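Local coordinates for protein 3-methylaspartate ammonia-lyase (Citrobacter amalonaticus, PDB 1KKR) that catalyses the reversible, magnesium-dependent anti elimination of ammonia from (2S,3S)-3-methylaspartate to give mesaconate, a step of glutamate degradation, at residues 234-239 / 271-276; 303-308 / 325-330; 354-359 / 380-385. One frame throughout, in Å; residues are numbered along the deposited sequence.

Contact 1: residues 234-239 / 271-276. With MG (magnesium ion), chain C; 2AS ((2S,3S)-3-methyl-aspartic acid), chain E.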
loop_
_atom_site.group_PDB
_atom_site.type_symbol
_atom_site.label_atom_id
_atom_site.label_comp_id
_atom_site.label_asym_id
_atom_site.label_seq_id
_atom_site.Cartn_x
_atom_site.Cartn_y
_atom_site.Cartn_z
ATOM N N THR A 234 -1.521 23.144 -0.006
ATOM C CA THR A 234 -0.173 23.670 -0.115
ATOM C C THR A 234 0.611 22.904 -1.144
ATOM O O THR A 234 0.459 21.666 -1.275
ATOM C CB THR A 234 0.529 23.551 1.226
ATOM O OG1 THR A 234 0.025 24.541 2.117
ATOM C CG2 THR A 234 2.023 23.861 1.140
ATOM N N LEU A 235 1.486 23.626 -1.837
ATOM C CA LEU A 235 2.343 23.013 -2.829
ATOM C C LEU A 235 3.723 22.797 -2.197
ATOM O O LEU A 235 4.246 23.678 -1.544
ATOM C CB LEU A 235 2.467 23.879 -4.054
ATOM C CG LEU A 235 1.138 24.374 -4.610
ATOM C CD1 LEU A 235 1.524 25.134 -5.920
ATOM C CD2 LEU A 235 0.198 23.232 -4.852
ATOM N N HIS A 236 4.270 21.598 -2.388
ATOM C CA HIS A 236 5.561 21.144 -1.832
ATOM C C HIS A 236 6.245 20.316 -2.950
ATOM O O HIS A 236 5.735 19.301 -3.379
ATOM C CB HIS A 236 5.300 20.361 -0.531
ATOM C CG HIS A 236 6.532 19.891 0.187
ATOM N ND1 HIS A 236 6.605 19.827 1.563
ATOM C CD2 HIS A 236 7.732 19.463 -0.273
ATOM C CE1 HIS A 236 7.810 19.406 1.919
ATOM N NE2 HIS A 236 8.513 19.166 0.824
ATOM N N ILE A 237 7.372 20.824 -3.442
ATOM C CA ILE A 237 8.061 20.303 -4.583
ATOM C C ILE A 237 9.543 20.148 -4.257
ATOM O O ILE A 237 10.190 21.062 -3.807
ATOM C CB ILE A 237 7.895 21.259 -5.785
ATOM C CG1 ILE A 237 6.519 21.134 -6.412
ATOM C CG2 ILE A 237 8.862 20.873 -6.910
ATOM C CD1 ILE A 237 6.206 22.257 -7.411
ATOM N N ASP A 238 10.052 18.947 -4.470
ATOM C CA ASP A 238 11.429 18.615 -4.152
ATOM C C ASP A 238 12.261 18.713 -5.397
ATOM O O ASP A 238 11.948 18.095 -6.417
ATOM C CB ASP A 238 11.473 17.195 -3.584
ATOM C CG ASP A 238 12.794 16.846 -2.917
ATOM O OD1 ASP A 238 13.858 17.465 -3.170
ATOM O OD2 ASP A 238 12.827 15.899 -2.113
ATOM N N VAL A 239 13.287 19.551 -5.329
ATOM C CA VAL A 239 14.140 19.795 -6.506
ATOM C C VAL A 239 15.534 19.120 -6.459
ATOM O O VAL A 239 16.372 19.341 -7.363
ATOM C CB VAL A 239 14.305 21.287 -6.846
ATOM C CG1 VAL A 239 12.979 21.928 -7.196
ATOM C CG2 VAL A 239 14.936 22.000 -5.745
ATOM N N TYR A 271 6.273 25.578 -1.099
ATOM C CA TYR A 271 7.461 25.065 -0.413
ATOM C C TYR A 271 8.367 24.383 -1.450
ATOM O O TYR A 271 7.905 23.574 -2.292
ATOM C CB TYR A 271 7.081 24.020 0.637
ATOM C CG TYR A 271 6.518 24.542 1.975
ATOM C CD1 TYR A 271 5.297 25.182 2.042
ATOM C CD2 TYR A 271 7.215 24.374 3.142
ATOM C CE1 TYR A 271 4.785 25.636 3.228
ATOM C CE2 TYR A 271 6.731 24.836 4.323
ATOM C CZ TYR A 271 5.493 25.468 4.364
ATOM O OH TYR A 271 4.985 25.960 5.544
ATOM N N ILE A 272 9.658 24.683 -1.353
ATOM C CA ILE A 272 10.647 24.122 -2.249
ATOM C C ILE A 272 11.644 23.370 -1.350
ATOM O O ILE A 272 12.315 23.938 -0.498
ATOM C CB ILE A 272 11.359 25.197 -3.063
ATOM C CG1 ILE A 272 10.422 25.950 -4.035
ATOM C CG2 ILE A 272 12.558 24.591 -3.778
ATOM C CD1 ILE A 272 9.668 25.203 -5.050
ATOM N N GLU A 273 11.715 22.068 -1.553
ATOM C CA GLU A 273 12.587 21.207 -0.761
ATOM C C GLU A 273 13.858 20.982 -1.549
ATOM O O GLU A 273 13.828 20.799 -2.778
ATOM C CB GLU A 273 11.890 19.865 -0.468
ATOM C CG GLU A 273 12.768 18.819 0.221
ATOM C CD GLU A 273 12.051 17.585 0.728
ATOM O OE1 GLU A 273 10.820 17.581 0.824
ATOM O OE2 GLU A 273 12.750 16.619 1.108
ATOM N N GLY A 274 14.960 21.003 -0.811
ATOM C CA GLY A 274 16.287 20.654 -1.285
ATOM C C GLY A 274 16.812 21.506 -2.410
ATOM O O GLY A 274 17.259 21.005 -3.436
ATOM N N PRO A 275 16.703 22.804 -2.250
ATOM C CA PRO A 275 17.041 23.696 -3.327
ATOM C C PRO A 275 18.480 23.545 -3.829
ATOM O O PRO A 275 18.690 23.672 -5.056
ATOM C CB PRO A 275 16.794 25.077 -2.694
ATOM C CG PRO A 275 16.948 24.882 -1.224
ATOM C CD PRO A 275 16.201 23.559 -1.086
ATOM N N VAL A 276 19.426 23.339 -2.915
ATOM C CA VAL A 276 20.828 23.175 -3.274
ATOM C C VAL A 276 21.341 21.946 -2.520
ATOM O O VAL A 276 20.664 21.408 -1.632
ATOM C CB VAL A 276 21.726 24.378 -2.907
ATOM C CG1 VAL A 276 21.194 25.673 -3.420
ATOM C CG2 VAL A 276 21.802 24.538 -1.428
HETATM MG MG MG C . 13.785 15.322 -0.382
HETATM C C 2AS E . 11.718 8.762 -0.813
HETATM O O 2AS E . 10.657 8.165 -1.019
HETATM C CA 2AS E . 11.986 10.170 -1.385
HETATM N N 2AS E . 11.196 10.480 -2.593
HETATM C CB 2AS E . 11.867 11.235 -0.250
HETATM C CG 2AS E . 12.326 12.602 -0.714
HETATM O OD1 2AS E . 12.633 13.500 0.067
HETATM C C4 2AS E . 10.495 11.433 0.391
HETATM O OD2 2AS E . 12.428 12.780 -1.914
HETATM O OXT 2AS E . 12.575 8.208 -0.120
HETATM O O HOH W 1 15.279 16.744 -0.976
HETATM O O HOH W 2 15.275 14.329 -1.519
#

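Contact 2: residues 303-308 / 325-330. With MG (magnesium ion), chain C; 2AS ((2S,3S)-3-methyl-aspartic acid), chain E.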
loop_
_atom_site.group_PDB
_atom_site.type_symbol
_atom_site.label_atom_id
_atom_site.label_comp_id
_atom_site.label_asym_id
_atom_site.label_seq_id
_atom_site.Cartn_x
_atom_site.Cartn_y
_atom_site.Cartn_z
ATOM N N LYS A 303 8.626 29.169 0.932
ATOM C CA LYS A 303 9.487 28.628 1.988
ATOM C C LYS A 303 10.411 27.518 1.452
ATOM O O LYS A 303 10.140 26.862 0.420
ATOM C CB LYS A 303 8.648 28.083 3.157
ATOM C CG LYS A 303 7.967 29.126 4.099
ATOM C CD LYS A 303 7.111 28.370 5.114
ATOM C CE LYS A 303 6.311 29.276 6.144
ATOM N NZ LYS A 303 4.880 28.785 6.359
ATOM N N ILE A 304 11.485 27.272 2.169
ATOM C CA ILE A 304 12.367 26.198 1.776
ATOM C C ILE A 304 12.529 25.162 2.873
ATOM O O ILE A 304 12.480 25.458 4.068
ATOM C CB ILE A 304 13.772 26.684 1.331
ATOM C CG1 ILE A 304 14.526 27.308 2.487
ATOM C CG2 ILE A 304 13.682 27.472 0.019
ATOM C CD1 ILE A 304 16.006 27.535 2.131
ATOM N N VAL A 305 12.768 23.950 2.405
ATOM C CA VAL A 305 12.881 22.765 3.229
ATOM C C VAL A 305 14.234 22.027 3.077
ATOM O O VAL A 305 14.605 21.614 1.979
ATOM C CB VAL A 305 11.814 21.706 2.827
ATOM C CG1 VAL A 305 11.852 20.508 3.795
ATOM C CG2 VAL A 305 10.389 22.279 2.737
ATOM N N ALA A 306 14.920 21.809 4.198
ATOM C CA ALA A 306 16.129 20.982 4.239
ATOM C C ALA A 306 15.796 19.515 4.142
ATOM O O ALA A 306 14.755 19.086 4.626
ATOM C CB ALA A 306 16.862 21.232 5.525
ATOM N N ASP A 307 16.662 18.722 3.512
ATOM C CA ASP A 307 16.515 17.265 3.593
ATOM C C ASP A 307 17.895 16.632 3.604
ATOM O O ASP A 307 18.363 16.192 4.644
ATOM C CB ASP A 307 15.618 16.781 2.446
ATOM C CG ASP A 307 15.512 15.248 2.320
ATOM O OD1 ASP A 307 15.843 14.488 3.252
ATOM O OD2 ASP A 307 15.033 14.717 1.293
ATOM N N GLU A 308 18.569 16.610 2.453
ATOM C CA GLU A 308 19.909 16.025 2.381
ATOM C C GLU A 308 20.847 16.694 3.365
ATOM O O GLU A 308 20.889 17.904 3.424
ATOM C CB GLU A 308 20.457 16.183 0.981
ATOM C CG GLU A 308 19.817 15.255 -0.085
ATOM C CD GLU A 308 18.360 15.528 -0.495
ATOM O OE1 GLU A 308 17.754 14.571 -1.076
ATOM O OE2 GLU A 308 17.828 16.667 -0.324
ATOM N N CYS A 325 16.469 27.465 7.481
ATOM C CA CYS A 325 15.388 27.253 6.545
ATOM C C CYS A 325 14.098 27.208 7.355
ATOM O O CYS A 325 14.136 27.157 8.568
ATOM C CB CYS A 325 15.577 25.914 5.816
ATOM S SG CYS A 325 15.783 24.529 6.934
ATOM N N HIS A 326 12.957 27.173 6.689
ATOM C CA HIS A 326 11.654 27.220 7.364
ATOM C C HIS A 326 11.108 25.882 7.869
ATOM O O HIS A 326 10.249 25.858 8.772
ATOM C CB HIS A 326 10.653 27.784 6.371
ATOM C CG HIS A 326 11.099 29.068 5.757
ATOM N ND1 HIS A 326 11.027 30.273 6.430
ATOM C CD2 HIS A 326 11.673 29.336 4.557
ATOM C CE1 HIS A 326 11.506 31.230 5.657
ATOM N NE2 HIS A 326 11.911 30.689 4.519
HETATM N N MSE A 327 11.545 24.790 7.222
HETATM C CA MSE A 327 11.123 23.417 7.533
HETATM C C MSE A 327 12.293 22.423 7.292
HETATM O O MSE A 327 13.116 22.648 6.427
HETATM C CB MSE A 327 9.938 23.044 6.605
HETATM C CG MSE A 327 9.220 21.668 6.818
HETATM SE SE MSE A 327 7.973 21.471 5.458
HETATM C CE MSE A 327 6.942 21.270 6.155
ATOM N N VAL A 328 12.357 21.339 8.055
ATOM C CA VAL A 328 13.371 20.303 7.848
ATOM C C VAL A 328 12.677 18.968 7.742
ATOM O O VAL A 328 11.713 18.689 8.497
ATOM C CB VAL A 328 14.372 20.169 9.008
ATOM C CG1 VAL A 328 15.276 21.388 9.115
ATOM C CG2 VAL A 328 13.655 19.927 10.291
ATOM N N GLN A 329 13.124 18.142 6.804
ATOM C CA GLN A 329 12.574 16.797 6.736
ATOM C C GLN A 329 13.250 15.867 7.716
ATOM O O GLN A 329 14.412 15.553 7.557
ATOM C CB GLN A 329 12.603 16.154 5.332
ATOM C CG GLN A 329 11.934 14.773 5.380
ATOM C CD GLN A 329 11.921 13.912 4.093
ATOM O OE1 GLN A 329 11.651 12.711 4.187
ATOM N NE2 GLN A 329 12.136 14.507 2.935
ATOM N N ILE A 330 12.461 15.337 8.642
ATOM C CA ILE A 330 12.882 14.345 9.590
ATOM C C ILE A 330 12.585 13.038 8.830
ATOM O O ILE A 330 11.459 12.535 8.815
ATOM C CB ILE A 330 12.015 14.470 10.866
ATOM C CG1 ILE A 330 12.126 15.882 11.454
ATOM C CG2 ILE A 330 12.405 13.408 11.871
ATOM C CD1 ILE A 330 11.157 16.190 12.633
HETATM MG MG MG C . 13.785 15.322 -0.382
HETATM C C 2AS E . 11.718 8.762 -0.813
HETATM O O 2AS E . 10.657 8.165 -1.019
HETATM C CA 2AS E . 11.986 10.170 -1.385
HETATM N N 2AS E . 11.196 10.480 -2.593
HETATM C CB 2AS E . 11.867 11.235 -0.250
HETATM C CG 2AS E . 12.326 12.602 -0.714
HETATM O OD1 2AS E . 12.633 13.500 0.067
HETATM C C4 2AS E . 10.495 11.433 0.391
HETATM O OD2 2AS E . 12.428 12.780 -1.914
HETATM O OXT 2AS E . 12.575 8.208 -0.120
HETATM O O HOH W 2 15.275 14.329 -1.519
HETATM O O HOH W 1 15.279 16.744 -0.976
#

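Contact 3: residues 354-359 / 380-385. With 2AS ((2S,3S)-3-methyl-aspartic acid), chain E.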
loop_
_atom_site.group_PDB
_atom_site.type_symbol
_atom_site.label_atom_id
_atom_site.label_comp_id
_atom_site.label_asym_id
_atom_site.label_seq_id
_atom_site.Cartn_x
_atom_site.Cartn_y
_atom_site.Cartn_z
ATOM N N GLU A 354 9.535 24.456 11.508
ATOM C CA GLU A 354 8.446 23.605 11.094
ATOM C C GLU A 354 9.054 22.186 10.888
ATOM O O GLU A 354 10.026 22.007 10.142
ATOM C CB GLU A 354 7.741 24.092 9.796
ATOM C CG GLU A 354 7.148 25.517 9.817
ATOM C CD GLU A 354 6.484 25.905 8.512
ATOM O OE1 GLU A 354 6.235 25.061 7.649
ATOM O OE2 GLU A 354 6.174 27.088 8.328
ATOM N N ALA A 355 8.446 21.190 11.518
ATOM C CA ALA A 355 8.864 19.777 11.393
ATOM C C ALA A 355 8.002 19.018 10.395
ATOM O O ALA A 355 6.810 19.027 10.505
ATOM C CB ALA A 355 8.791 19.113 12.758
ATOM N N TYR A 356 8.634 18.426 9.396
ATOM C CA TYR A 356 8.009 17.616 8.396
ATOM C C TYR A 356 8.491 16.199 8.690
ATOM O O TYR A 356 9.706 15.894 8.544
ATOM C CB TYR A 356 8.565 18.068 7.071
ATOM C CG TYR A 356 8.477 17.091 5.920
ATOM C CD1 TYR A 356 7.477 16.135 5.866
ATOM C CD2 TYR A 356 9.389 17.155 4.864
ATOM C CE1 TYR A 356 7.390 15.243 4.787
ATOM C CE2 TYR A 356 9.300 16.283 3.767
ATOM C CZ TYR A 356 8.311 15.319 3.744
ATOM O OH TYR A 356 8.164 14.408 2.711
ATOM N N GLN A 357 7.564 15.373 9.185
ATOM C CA GLN A 357 7.873 14.016 9.566
ATOM C C GLN A 357 7.718 13.248 8.233
ATOM O O GLN A 357 6.603 12.947 7.821
ATOM C CB GLN A 357 6.909 13.474 10.635
ATOM C CG GLN A 357 7.437 12.246 11.404
ATOM C CD GLN A 357 6.423 11.737 12.359
ATOM O OE1 GLN A 357 6.118 12.399 13.346
ATOM N NE2 GLN A 357 5.815 10.585 12.029
ATOM N N GLY A 358 8.827 13.015 7.539
ATOM C CA GLY A 358 8.762 12.446 6.185
ATOM C C GLY A 358 9.062 10.944 6.286
ATOM O O GLY A 358 8.447 10.219 7.075
ATOM N N GLY A 359 10.054 10.490 5.531
ATOM C CA GLY A 359 10.293 9.067 5.391
ATOM C C GLY A 359 10.618 8.684 3.968
ATOM O O GLY A 359 11.236 9.452 3.220
ATOM N N PRO A 380 4.008 17.214 14.427
ATOM C CA PRO A 380 4.771 17.859 13.366
ATOM C C PRO A 380 3.776 18.645 12.544
ATOM O O PRO A 380 2.597 18.372 12.603
ATOM C CB PRO A 380 5.238 16.682 12.504
ATOM C CG PRO A 380 4.237 15.537 12.860
ATOM C CD PRO A 380 3.854 15.763 14.238
HETATM N N MSE A 381 4.251 19.509 11.681
HETATM C CA MSE A 381 3.363 20.316 10.854
HETATM C C MSE A 381 2.933 19.610 9.550
HETATM O O MSE A 381 1.942 19.993 8.900
HETATM C CB MSE A 381 4.104 21.632 10.558
HETATM C CG MSE A 381 3.612 23.075 11.402
HETATM SE SE MSE A 381 2.511 23.608 9.902
HETATM C CE MSE A 381 3.816 24.550 9.249
ATOM N N ARG A 382 3.642 18.532 9.224
ATOM C CA ARG A 382 3.451 17.809 7.982
ATOM C C ARG A 382 3.976 16.394 8.152
ATOM O O ARG A 382 4.950 16.202 8.886
ATOM C CB ARG A 382 4.269 18.505 6.895
ATOM C CG ARG A 382 3.940 18.121 5.478
ATOM C CD ARG A 382 4.603 19.036 4.435
ATOM N NE ARG A 382 4.023 20.368 4.614
ATOM C CZ ARG A 382 4.358 21.524 4.055
ATOM N NH1 ARG A 382 5.291 21.675 3.143
ATOM N NH2 ARG A 382 3.699 22.590 4.462
HETATM N N MSE A 383 3.300 15.448 7.507
HETATM C CA MSE A 383 3.667 14.010 7.476
HETATM C C MSE A 383 3.535 13.496 6.033
HETATM O O MSE A 383 2.522 13.680 5.343
HETATM C CB MSE A 383 2.771 13.176 8.413
HETATM C CG MSE A 383 3.065 11.666 8.434
HETATM SE SE MSE A 383 2.203 10.819 9.850
HETATM C CE MSE A 383 3.117 10.614 10.351
ATOM N N LEU A 384 4.588 12.808 5.603
ATOM C CA LEU A 384 4.613 12.082 4.326
ATOM C C LEU A 384 3.649 10.949 4.307
ATOM O O LEU A 384 3.633 10.101 5.180
ATOM C CB LEU A 384 6.016 11.583 4.051
ATOM C CG LEU A 384 6.203 10.786 2.751
ATOM C CD1 LEU A 384 5.977 11.768 1.613
ATOM C CD2 LEU A 384 7.618 10.195 2.675
ATOM N N ILE A 385 2.882 10.917 3.237
ATOM C CA ILE A 385 2.091 9.765 2.913
ATOM C C ILE A 385 3.061 8.677 2.406
ATOM O O ILE A 385 3.806 8.856 1.425
ATOM C CB ILE A 385 1.015 10.150 1.881
ATOM C CG1 ILE A 385 0.047 11.075 2.564
ATOM C CG2 ILE A 385 0.224 8.982 1.387
ATOM C CD1 ILE A 385 -0.819 11.896 1.626
HETATM C C 2AS E . 11.718 8.762 -0.813
HETATM O O 2AS E . 10.657 8.165 -1.019
HETATM C CA 2AS E . 11.986 10.170 -1.385
HETATM N N 2AS E . 11.196 10.480 -2.593
HETATM C CB 2AS E . 11.867 11.235 -0.250
HETATM C CG 2AS E . 12.326 12.602 -0.714
HETATM O OD1 2AS E . 12.633 13.500 0.067
HETATM C C4 2AS E . 10.495 11.433 0.391
HETATM O OD2 2AS E . 12.428 12.780 -1.914
HETATM O OXT 2AS E . 12.575 8.208 -0.120
#

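Contact 1: residues 234-239 / 271-276
The imidazole of His-236 meets Glu-273 at its edge and carries CB of Tyr-271 over one face; Phe-170 stacks on the same ring and Tyr-356 meets it edge-to-face. These groups line the interior of the C-terminal TIM-type barrel, where strands 234-238 and 270-273 run side by side in parallel. At that edge NE2 of His-236 donates to OE1 of Glu-273 at 2.8 Å, with the oxygen close to the ring plane although ring and carboxylate planes are 68° apart. OE1 accepts through its anti lone pair, which leaves OE2 turned to the magnesium ion, so one carboxylate links the imidazole to the metal. Glu-273 reaches that far because its CG lies anti to the backbone N (chi1 173°) and the chain stays extended beyond it. At the other end of the imidazole, ND1 is bonded to NH1 of Arg-382, which would fix the ring's rotation. The carboxylates of Asp-238 and Glu-273 are stacked, their planes 23° apart, and OD2 of Asp-238 stands 3.3 Å from OE2 of Glu-273, a closeness probably tolerated because both oxygens bind the same cation. OD1 of Asp-238 accepts from the backbone N of Tyr-240 and from a metal-bound water. Tyr-271 sends its hydroxyl to Glu-354 and Lys-303, while CG2 of Thr-234 approaches its CD1 obliquely at 3.6 Å. On the opposite face of the sheet from His-236, Ile-237 packs on helix 209-225; Val-239, just past the strand, also touches that helix, its CG2 4.0 Å from CG2 of Ile-272. Backbone bonds alternate between the strands, ending with Val-239 N on Glu-273 O at 2.9 Å. The magnesium ion takes OD2 of Asp-238 at 2.1 Å and OE2 of Glu-273 at 2.2 Å; Asp-307, substrate OD1 and two waters complete the six ligands.

Contact 2: residues 303-308 / 325-330
Gln-329 and Asp-307 lie side by side and point the same way, into the mouth of the barrel. Followed outward, Gln-329 has its CB 3.7 Å from O of Ala-306, then runs extended with CG anti to the backbone N (chi1 -177°), which carries CD to within 4.1 Å of OD1 of Asp-307. At the tip NE2 donates to OD1 of the bound 3-methylaspartate at 3.1 Å, and more weakly to Glu-273; OE1 is taken by the backbone N of Gly-359, a bond that would set which way round the amide sits. Asp-307 places OD2 on the magnesium ion at 2.2 Å, while its OD1 forms a salt bridge with Lys-331, the proton acceptor. Two metal-bound waters donate to the carboxylate of Glu-308, one to each oxygen.

At the other end of the strands, CG of Lys-303 sits over one face of the His-326 ring in a CH-pi contact, 3.8 Å from its centroid, before NZ leaves for Glu-354 and Tyr-271. Between these ends CG2 of Val-305 touches SE of Met-327 at 3.7 Å, whereas CB of Ala-306 packs on SG of Cys-325. This is a parallel beta-alpha-beta unit, joined by helix 313-321, whose C-terminal strand ends supply metal and substrate ligands, as in the enolase superfamily.

Contact 3: residues 354-359 / 380-385
Leu-384 and Gly-359 meet beside the substrate: CD2 of Leu-384 lies 3.6 Å from C of Gly-359 and 3.9 Å from the methyl carbon C4 of 3-methylaspartate, which O of Gly-359 also approaches. Behind them comes Tyr-356, whose OH touches CD1 of Leu-384 at 3.6 Å and whose ring turns an edge to the backbone, with O of Arg-382 and N of Leu-384 near its plane. With CG of Leu-384 anti to the backbone N (chi1 179°) and chi2 near 67°, CD1 turns to the tyrosine and CD2 to the glycine. CB of Leu-384 packs on CA of Gly-358.

Farther from the substrate, Arg-382 crosses Tyr-356 with guanidinium and ring planes 49° apart; with NH1 on His-236, the group lies against the Tyr-271 ring in a cation-pi contact. Gln-357 turns to the helix side, where NE2 binds O of Cys-371; its OE1, buried near CG of Pro-380, has no polar partner in the model. The strands themselves are held by Gln-357 N on Arg-382 O at 2.8 Å and Leu-384 N on Gln-357 O at 3.0 Å. Helix 365-378 connects them as a right-handed beta-alpha-beta crossover, the repeating unit of a TIM-type barrel, here with Gly-359 and Leu-384, at the C-terminal ends of the strands, against the substrate's methyl group.

Overall arrangement
From the N terminus the chain passes through its N-terminal region before entering the barrel, where the three contacts follow in series, none nested or crossed. Contact 1 closes a loop of 31 residues between strands 234-238 and 270-273; contact 2 closes one of 16 around helix 313-321, and contact 3 one of 20 around helix 365-378. Strand 270-273 pairs with 303-306, joining contacts 1 and 2, and 327-330 pairs with 354-357, joining contacts 2 and 3, so six strands form one continuous run. Contacts 1 and 2 share the magnesium ion, while all three reach the substrate. At the N-terminal ends of their strands, side chains of all three contacts also meet directly.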